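Local coordinates for protein neuroglobin (Symsagittifera roscoffensis, PDB 4B4Y) that binds haem and molecular oxygen as a member of the globin family, with a probable role in oxygen handling in the nervous system, at residues 14-19 against 135-140; 6-11 against 85-90. All blocks are in the same frame, centred on the assembly; numbering follows the deposited sequence.

Contact 1: 14-19 against 135-140; sequences QSLIME and EEKKEA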
ATOM      1  N   GLN A  14     -26.549  18.971   2.633  1.00 36.32           N
ATOM      2  CA  GLN A  14     -25.575  19.233   1.516  1.00 34.29           C
ATOM      3  C   GLN A  14     -25.069  20.615   1.576  1.00 34.27           C
ATOM      4  O   GLN A  14     -23.827  20.881   1.552  1.00 35.75           O
ATOM      5  CB  GLN A  14     -26.179  18.880   0.167  1.00 34.81           C
ATOM      6  CG  GLN A  14     -25.210  19.041  -0.990  1.00 34.42           C
ATOM      7  CD  GLN A  14     -23.945  18.128  -0.835  1.00 36.47           C
ATOM      8  OE1 GLN A  14     -22.872  18.608  -0.433  1.00 35.43           O
ATOM      9  NE2 GLN A  14     -24.075  16.860  -1.175  1.00 27.80           N
ATOM     10  N   SER A  15     -25.987  21.538   1.761  1.00 34.17           N
ATOM     11  CA  SER A  15     -25.573  22.927   1.726  1.00 35.60           C
ATOM     12  C   SER A  15     -24.700  23.268   2.953  1.00 36.32           C
ATOM     13  O   SER A  15     -23.699  24.003   2.846  1.00 37.90           O
ATOM     14  CB  SER A  15     -26.862  23.854   1.704  1.00 35.91           C
ATOM     15  OG  SER A  15     -26.420  25.209   1.976  1.00 39.20           O
ATOM     16  N   LEU A  16     -25.112  22.830   4.149  1.00 36.29           N
ATOM     17  CA  LEU A  16     -24.254  23.065   5.403  1.00 37.08           C
ATOM     18  C   LEU A  16     -22.836  22.488   5.220  1.00 35.80           C
ATOM     19  O   LEU A  16     -21.855  23.134   5.556  1.00 36.65           O
ATOM     20  CB  LEU A  16     -24.882  22.444   6.669  1.00 34.58           C
ATOM     21  CG  LEU A  16     -26.185  23.101   7.092  1.00 36.57           C
ATOM     22  CD1 LEU A  16     -26.981  22.215   8.144  1.00 36.64           C
ATOM     23  CD2 LEU A  16     -25.889  24.578   7.568  1.00 32.98           C
ATOM     24  N   ILE A  17     -22.741  21.293   4.623  1.00 36.50           N
ATOM     25  CA  ILE A  17     -21.437  20.696   4.316  1.00 37.00           C
ATOM     26  C   ILE A  17     -20.606  21.570   3.343  1.00 38.55           C
ATOM     27  O   ILE A  17     -19.399  21.847   3.580  1.00 38.16           O
ATOM     28  CB  ILE A  17     -21.591  19.329   3.619  1.00 36.82           C
ATOM     29  CG1 ILE A  17     -22.300  18.317   4.506  1.00 38.88           C
ATOM     30  CG2 ILE A  17     -20.223  18.864   3.209  1.00 34.95           C
ATOM     31  CD1 ILE A  17     -21.440  17.823   5.610  1.00 38.75           C
ATOM     32  N   MET A  18     -21.235  21.965   2.216  1.00 38.93           N
ATOM     33  CA  MET A  18     -20.529  22.828   1.241  1.00 39.11           C
ATOM     34  C   MET A  18     -20.052  24.098   1.909  1.00 38.43           C
ATOM     35  O   MET A  18     -18.910  24.543   1.679  1.00 37.72           O
ATOM     36  CB  MET A  18     -21.405  23.157   0.019  1.00 40.03           C
ATOM     37  CG  MET A  18     -21.500  21.973  -0.831  1.00 42.83           C
ATOM     38  SD  MET A  18     -19.971  21.881  -1.763  1.00 51.55           S
ATOM     39  CE  MET A  18     -20.730  21.143  -3.207  1.00 52.98           C
ATOM     40  N   GLU A  19     -20.854  24.627   2.821  1.00 36.97           N
ATOM     41  CA  GLU A  19     -20.365  25.806   3.497  1.00 38.96           C
ATOM     42  C   GLU A  19     -19.078  25.483   4.349  1.00 39.68           C
ATOM     43  O   GLU A  19     -18.158  26.318   4.437  1.00 40.67           O
ATOM     44  CB  GLU A  19     -21.480  26.287   4.371  1.00 40.16           C
ATOM     45  CG  GLU A  19     -21.203  27.392   5.320  1.00 48.22           C
ATOM     46  CD  GLU A  19     -22.460  27.602   6.222  1.00 59.68           C
ATOM     47  OE1 GLU A  19     -23.634  27.599   5.713  1.00 65.33           O
ATOM     48  OE2 GLU A  19     -22.305  27.777   7.446  1.00 65.22           O
ATOM     49  N   GLU A 135     -25.284  21.981  16.100  1.00 32.03           N
ATOM     50  CA  GLU A 135     -25.774  20.631  16.157  1.00 33.96           C
ATOM     51  C   GLU A 135     -26.159  20.061  14.790  1.00 35.32           C
ATOM     52  O   GLU A 135     -25.887  18.845  14.505  1.00 35.90           O
ATOM     53  CB  GLU A 135     -26.999  20.528  17.098  1.00 34.12           C
ATOM     54  CG  GLU A 135     -27.539  19.064  17.233  1.00 40.01           C
ATOM     55  CD  GLU A 135     -28.819  18.902  18.151  1.00 45.16           C
ATOM     56  OE1 GLU A 135     -29.420  19.871  18.683  1.00 45.83           O
ATOM     57  OE2 GLU A 135     -29.222  17.759  18.315  1.00 48.24           O
ATOM     58  N   GLU A 136     -26.837  20.885  13.972  1.00 34.10           N
ATOM     59  CA  GLU A 136     -27.255  20.476  12.614  1.00 34.31           C
ATOM     60  C   GLU A 136     -26.053  20.214  11.739  1.00 31.09           C
ATOM     61  O   GLU A 136     -26.089  19.301  10.976  1.00 29.42           O
ATOM     62  CB  GLU A 136     -28.123  21.580  11.895  1.00 36.28           C
ATOM     63  CG  GLU A 136     -29.518  21.742  12.508  1.00 46.17           C
ATOM     64  CD  GLU A 136     -29.607  22.723  13.763  1.00 57.96           C
ATOM     65  OE1 GLU A 136     -28.603  23.393  14.201  1.00 57.62           O
ATOM     66  OE2 GLU A 136     -30.743  22.786  14.319  1.00 62.56           O
ATOM     67  N   LYS A 137     -25.015  21.032  11.834  1.00 29.96           N
ATOM     68  CA  LYS A 137     -23.793  20.708  11.076  1.00 32.01           C
ATOM     69  C   LYS A 137     -23.197  19.384  11.571  1.00 32.38           C
ATOM     70  O   LYS A 137     -22.814  18.502  10.749  1.00 32.69           O
ATOM     71  CB  LYS A 137     -22.723  21.796  11.178  1.00 31.35           C
ATOM     72  CG  LYS A 137     -22.943  22.999  10.257  1.00 32.42           C
ATOM     73  CD  LYS A 137     -21.821  24.012  10.396  1.00 39.50           C
ATOM     74  CE  LYS A 137     -22.112  25.367   9.651  1.00 36.28           C
ATOM     75  NZ  LYS A 137     -21.894  24.848   8.300  1.00 42.09           N
ATOM     76  N   LYS A 138     -23.193  19.213  12.899  1.00 32.39           N
ATOM     77  CA  LYS A 138     -22.609  17.980  13.459  1.00 32.34           C
ATOM     78  C   LYS A 138     -23.297  16.783  12.839  1.00 31.71           C
ATOM     79  O   LYS A 138     -22.622  15.876  12.335  1.00 31.00           O
ATOM     80  CB  LYS A 138     -22.660  17.918  15.009  1.00 31.11           C
ATOM     81  CG  LYS A 138     -22.269  16.533  15.511  1.00 32.46           C
ATOM     82  CD  LYS A 138     -22.215  16.410  17.057  1.00 33.73           C
ATOM     83  CE  LYS A 138     -23.551  16.788  17.707  1.00 33.36           C
ATOM     84  NZ  LYS A 138     -23.849  16.027  18.908  1.00 34.28           N
ATOM     85  N   GLU A 139     -24.636  16.797  12.805  1.00 31.90           N
ATOM     86  CA  GLU A 139     -25.404  15.675  12.241  1.00 31.78           C
ATOM     87  C   GLU A 139     -25.185  15.575  10.728  1.00 32.27           C
ATOM     88  O   GLU A 139     -25.144  14.457  10.192  1.00 33.94           O
ATOM     89  CB  GLU A 139     -26.950  15.886  12.414  1.00 34.09           C
ATOM     90  CG  GLU A 139     -27.621  15.490  13.667  0.50 37.36           C
ATOM     91  CD  GLU A 139     -29.176  15.579  13.528  0.50 47.40           C
ATOM     92  OE1 GLU A 139     -29.780  14.979  12.559  0.50 45.86           O
ATOM     93  OE2 GLU A 139     -29.775  16.255  14.409  0.50 47.65           O
ATOM     94  N   ALA A 140     -25.072  16.701  10.020  1.00 29.13           N
ATOM     95  CA  ALA A 140     -24.797  16.614   8.558  1.00 29.84           C
ATOM     96  C   ALA A 140     -23.422  15.896   8.296  1.00 29.73           C
ATOM     97  O   ALA A 140     -23.316  14.956   7.458  1.00 28.81           O
ATOM     98  CB  ALA A 140     -24.790  18.044   7.893  1.00 26.99           C
TER

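Contact 2: 6-11 against 85-90; sequences AMQVSE and DLNGVK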
ATOM      1  N   ALA A   6     -32.429   5.777   2.556  1.00 77.01           N
ATOM      2  CA  ALA A   6     -32.271   6.956   3.481  1.00 76.80           C
ATOM      3  C   ALA A   6     -30.799   7.286   3.786  1.00 76.12           C
ATOM      4  O   ALA A   6     -30.538   8.136   4.644  1.00 76.97           O
ATOM      5  CB  ALA A   6     -33.098   6.770   4.814  1.00 77.66           C
ATOM      6  N   MET A   7     -29.874   6.563   3.118  1.00 74.12           N
ATOM      7  CA  MET A   7     -28.470   6.947   2.775  1.00 70.42           C
ATOM      8  C   MET A   7     -28.385   8.250   1.914  1.00 67.74           C
ATOM      9  O   MET A   7     -27.552   8.359   0.967  1.00 66.33           O
ATOM     10  CB  MET A   7     -27.921   5.795   1.899  1.00 71.74           C
ATOM     11  CG  MET A   7     -26.590   6.015   1.105  1.00 72.94           C
ATOM     12  SD  MET A   7     -25.088   5.079   1.700  1.00 73.11           S
ATOM     13  CE  MET A   7     -25.397   4.963   3.508  1.00 74.68           C
ATOM     14  N   GLN A   8     -29.273   9.202   2.198  1.00 62.88           N
ATOM     15  CA  GLN A   8     -29.410  10.404   1.392  1.00 60.24           C
ATOM     16  C   GLN A   8     -29.396  11.562   2.348  1.00 56.62           C
ATOM     17  O   GLN A   8     -29.994  11.489   3.415  1.00 55.52           O
ATOM     18  CB  GLN A   8     -30.764  10.415   0.652  1.00 60.97           C
ATOM     19  CG  GLN A   8     -30.881   9.398  -0.517  1.00 65.90           C
ATOM     20  CD  GLN A   8     -30.447   9.996  -1.882  1.00 69.79           C
ATOM     21  OE1 GLN A   8     -31.065  10.961  -2.371  1.00 68.44           O
ATOM     22  NE2 GLN A   8     -29.385   9.420  -2.495  1.00 69.15           N
ATOM     23  N   VAL A   9     -28.752  12.647   1.980  1.00 52.48           N
ATOM     24  CA  VAL A   9     -28.808  13.797   2.849  1.00 49.21           C
ATOM     25  C   VAL A   9     -29.830  14.795   2.313  1.00 49.39           C
ATOM     26  O   VAL A   9     -30.010  14.905   1.119  1.00 49.66           O
ATOM     27  CB  VAL A   9     -27.436  14.503   2.989  1.00 48.07           C
ATOM     28  CG1 VAL A   9     -26.412  13.529   3.528  1.00 44.93           C
ATOM     29  CG2 VAL A   9     -26.985  15.184   1.652  1.00 41.38           C
ATOM     30  N   SER A  10     -30.437  15.561   3.197  1.00 48.37           N
ATOM     31  CA  SER A  10     -31.288  16.635   2.774  1.00 47.93           C
ATOM     32  C   SER A  10     -30.444  17.687   2.006  1.00 48.38           C
ATOM     33  O   SER A  10     -29.191  17.741   2.139  1.00 48.94           O
ATOM     34  CB  SER A  10     -31.980  17.265   3.992  1.00 46.64           C
ATOM     35  OG  SER A  10     -31.104  18.229   4.602  1.00 48.16           O
ATOM     36  N   GLU A  11     -31.139  18.546   1.256  1.00 45.60           N
ATOM     37  CA  GLU A  11     -30.521  19.603   0.510  1.00 44.13           C
ATOM     38  C   GLU A  11     -29.910  20.549   1.478  1.00 41.88           C
ATOM     39  O   GLU A  11     -28.828  21.081   1.239  1.00 41.60           O
ATOM     40  CB  GLU A  11     -31.629  20.296  -0.367  1.00 45.52           C
ATOM     41  CG  GLU A  11     -31.409  21.722  -0.845  0.50 44.31           C
ATOM     42  CD  GLU A  11     -32.588  22.252  -1.729  0.50 47.28           C
ATOM     43  OE1 GLU A  11     -33.361  21.426  -2.324  0.50 43.68           O
ATOM     44  OE2 GLU A  11     -32.720  23.503  -1.816  0.50 44.57           O
ATOM     45  N   ASP A  85     -20.733  16.102  -3.501  1.00 40.49           N
ATOM     46  CA  ASP A  85     -21.996  15.676  -4.115  1.00 39.19           C
ATOM     47  C   ASP A  85     -22.458  14.380  -3.434  1.00 38.61           C
ATOM     48  O   ASP A  85     -22.355  13.278  -3.999  1.00 37.01           O
ATOM     49  CB  ASP A  85     -21.817  15.482  -5.639  1.00 40.47           C
ATOM     50  CG  ASP A  85     -23.109  14.940  -6.360  1.00 43.24           C
ATOM     51  OD1 ASP A  85     -24.255  14.906  -5.793  1.00 42.60           O
ATOM     52  OD2 ASP A  85     -22.942  14.474  -7.510  1.00 46.95           O
ATOM     53  N   LEU A  86     -22.998  14.507  -2.222  1.00 39.17           N
ATOM     54  CA  LEU A  86     -23.220  13.301  -1.369  1.00 40.17           C
ATOM     55  C   LEU A  86     -24.210  12.348  -1.920  1.00 40.71           C
ATOM     56  O   LEU A  86     -24.001  11.121  -1.838  1.00 41.25           O
ATOM     57  CB  LEU A  86     -23.595  13.640   0.074  1.00 38.14           C
ATOM     58  CG  LEU A  86     -22.331  14.073   0.840  1.00 38.53           C
ATOM     59  CD1 LEU A  86     -22.634  15.006   2.010  1.00 32.04           C
ATOM     60  CD2 LEU A  86     -21.412  12.883   1.269  1.00 31.23           C
ATOM     61  N   ASN A  87     -25.294  12.892  -2.478  1.00 43.43           N
ATOM     62  CA  ASN A  87     -26.371  12.051  -3.039  1.00 47.39           C
ATOM     63  C   ASN A  87     -26.050  11.361  -4.382  1.00 49.01           C
ATOM     64  O   ASN A  87     -26.626  10.314  -4.709  1.00 49.62           O
ATOM     65  CB  ASN A  87     -27.693  12.840  -3.101  1.00 48.43           C
ATOM     66  CG  ASN A  87     -28.279  13.091  -1.688  1.00 48.89           C
ATOM     67  OD1 ASN A  87     -27.956  12.359  -0.735  1.00 46.34           O
ATOM     68  ND2 ASN A  87     -29.103  14.139  -1.549  1.00 48.35           N
ATOM     69  N   GLY A  88     -25.088  11.911  -5.106  1.00 51.35           N
ATOM     70  CA  GLY A  88     -24.713  11.422  -6.424  1.00 56.12           C
ATOM     71  C   GLY A  88     -23.424  10.614  -6.377  1.00 59.74           C
ATOM     72  O   GLY A  88     -22.725  10.424  -7.415  1.00 59.61           O
ATOM     73  N   VAL A  89     -23.135  10.126  -5.164  1.00 62.29           N
ATOM     74  CA  VAL A  89     -21.891   9.434  -4.849  1.00 64.74           C
ATOM     75  C   VAL A  89     -21.672   8.180  -5.750  1.00 66.91           C
ATOM     76  O   VAL A  89     -20.516   7.876  -6.134  1.00 66.59           O
ATOM     77  CB  VAL A  89     -21.792   9.153  -3.283  1.00 64.59           C
ATOM     78  CG1 VAL A  89     -22.409   7.871  -2.925  1.00 63.83           C
ATOM     79  CG2 VAL A  89     -20.399   9.205  -2.805  1.00 63.69           C
ATOM     80  N   LYS A  90     -22.759   7.485  -6.116  1.00 69.11           N
ATOM     81  CA  LYS A  90     -22.654   6.328  -7.045  1.00 71.69           C
ATOM     82  C   LYS A  90     -21.921   6.571  -8.389  1.00 72.85           C
ATOM     83  O   LYS A  90     -21.507   5.609  -9.011  1.00 73.61           O
ATOM     84  CB  LYS A  90     -24.005   5.625  -7.262  0.50 71.43           C
ATOM     85  CG  LYS A  90     -24.303   4.556  -6.217  0.50 73.50           C
ATOM     86  CD  LYS A  90     -24.812   5.159  -4.897  0.50 76.08           C
ATOM     87  CE  LYS A  90     -25.326   4.072  -3.949  0.50 77.41           C
ATOM     88  NZ  LYS A  90     -26.433   4.572  -3.063  0.50 77.86           N
TER
HETATM   89  O   HOH W   1     -25.479   8.701  -1.339  1.00 48.16           O

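Contact 1: 14-19 against 135-140
The carboxylate of Glu-19 receives Lys-137 on one face: NZ stands about 3.0 Å off the plane defined by CD, OE1 and OE2, almost directly over OE2, 3.1 Å from it, and CE approaches OE2 from the same face. An ammonium over a carboxylate face, not at its rim, agrees with a salt bridge whose hydrogen bond is weak. The extended chain of Glu-19 meets the lysine at about a right angle. Lys-137 reaches there by running straight from CB to CE and then turning at its last torsion (chi4 -74°), which swings NZ between the glutamate and the backbone of the facing helix. Lys-137 NZ is also 3.2 Å from the carbonyl O of Leu-16, but the angle is too poor for a bond, and its stronger partner is Asp-20, with which it forms a second salt bridge. The two helices, 11-24 and 135-153, correspond to A and H of the globin fold; their short segments pass 9.2 Å apart at 96°, so contact is confined to the crossing. At that point Leu-16 packs between the helices, with CD1 against CB of Glu-136 at 4.0 Å and CB against CG of Lys-137 at 4.1 Å. On the buried side Ile-17 sends CD1 to the backbone C of Ala-140 at 3.9 Å, and the same methyl lies 4.1 Å from the Ala-140 CB. Ile-17 continues along helix 135-153 onto Trp-141 and Ala-144.

Contact 2: 6-11 against 85-90
Asn-87 presents its side-chain amide to the backbone of Val-9 and pairs with both polar atoms of that one residue. Val-9 N donates to Asn-87 OD1 at 2.8 Å, in the carbonyl plane and on a lone pair, while Asn-87 ND2 donates to Val-9 O at 2.9 Å in a nearly straight bond (N-H...O 173°). With CG turned anti to its own carbonyl carbon (chi1 -70°), the amide extends towards 6-11, and the two bonds fix its rotation. Gln-8 covers one face of this amide: its chain bends at chi2, and the two amide planes stack 18° apart, with Gln-8 OE1 3.6 Å from Asn-87 CG. Replacing Asn-87 by a leucine would probably leave the N-H and C=O of Val-9 without these mates and deprive the Gln-8 amide of its flat partner. Val-9 CG2, set between its backbone N and carbonyl carbon, lies off the opposite face of the Asn-87 amide, 3.8 Å from Asn-87 OD1, and touches Leu-86 CB at 4.0 Å. One water spans the segments, donating to Met-7 O at 3.1 Å and to Leu-86 O at 2.9 Å. Within 85-90 a backbone bond from Gly-88 N to Asp-85 O closes the turn carrying Asn-87. Residues 85-90 follow helix 66-83 and precede helix 93-96, which places them at the EF corner of the globin fold, here fastened to the segment leading into the A helix.

In the fold
Along the chain the segments alternate: 6-11 and 14-19 are near neighbours, whereas 85-90 and 135-140 come from separate later parts of the fold. The contact centres lie 13 Å apart on the same side of the chain's centre, and they touch, with Gln-14 N 3.9 Å from Val-9 CG2 and Ile-17 CG1 4.2 Å from Leu-86 CD1. Ser-10 N-caps helix 11-24, so contact 2 runs straight into the helix that makes contact 1. Helix 135-153, one side of contact 1, also reaches contact 2, where Lys-143 NZ bonds to Ala-6 O and Gln-8 O. Neither contact reaches the haem: the side chain of Leu-86 is about 10 Å from it, that of Ile-17 about 14 Å.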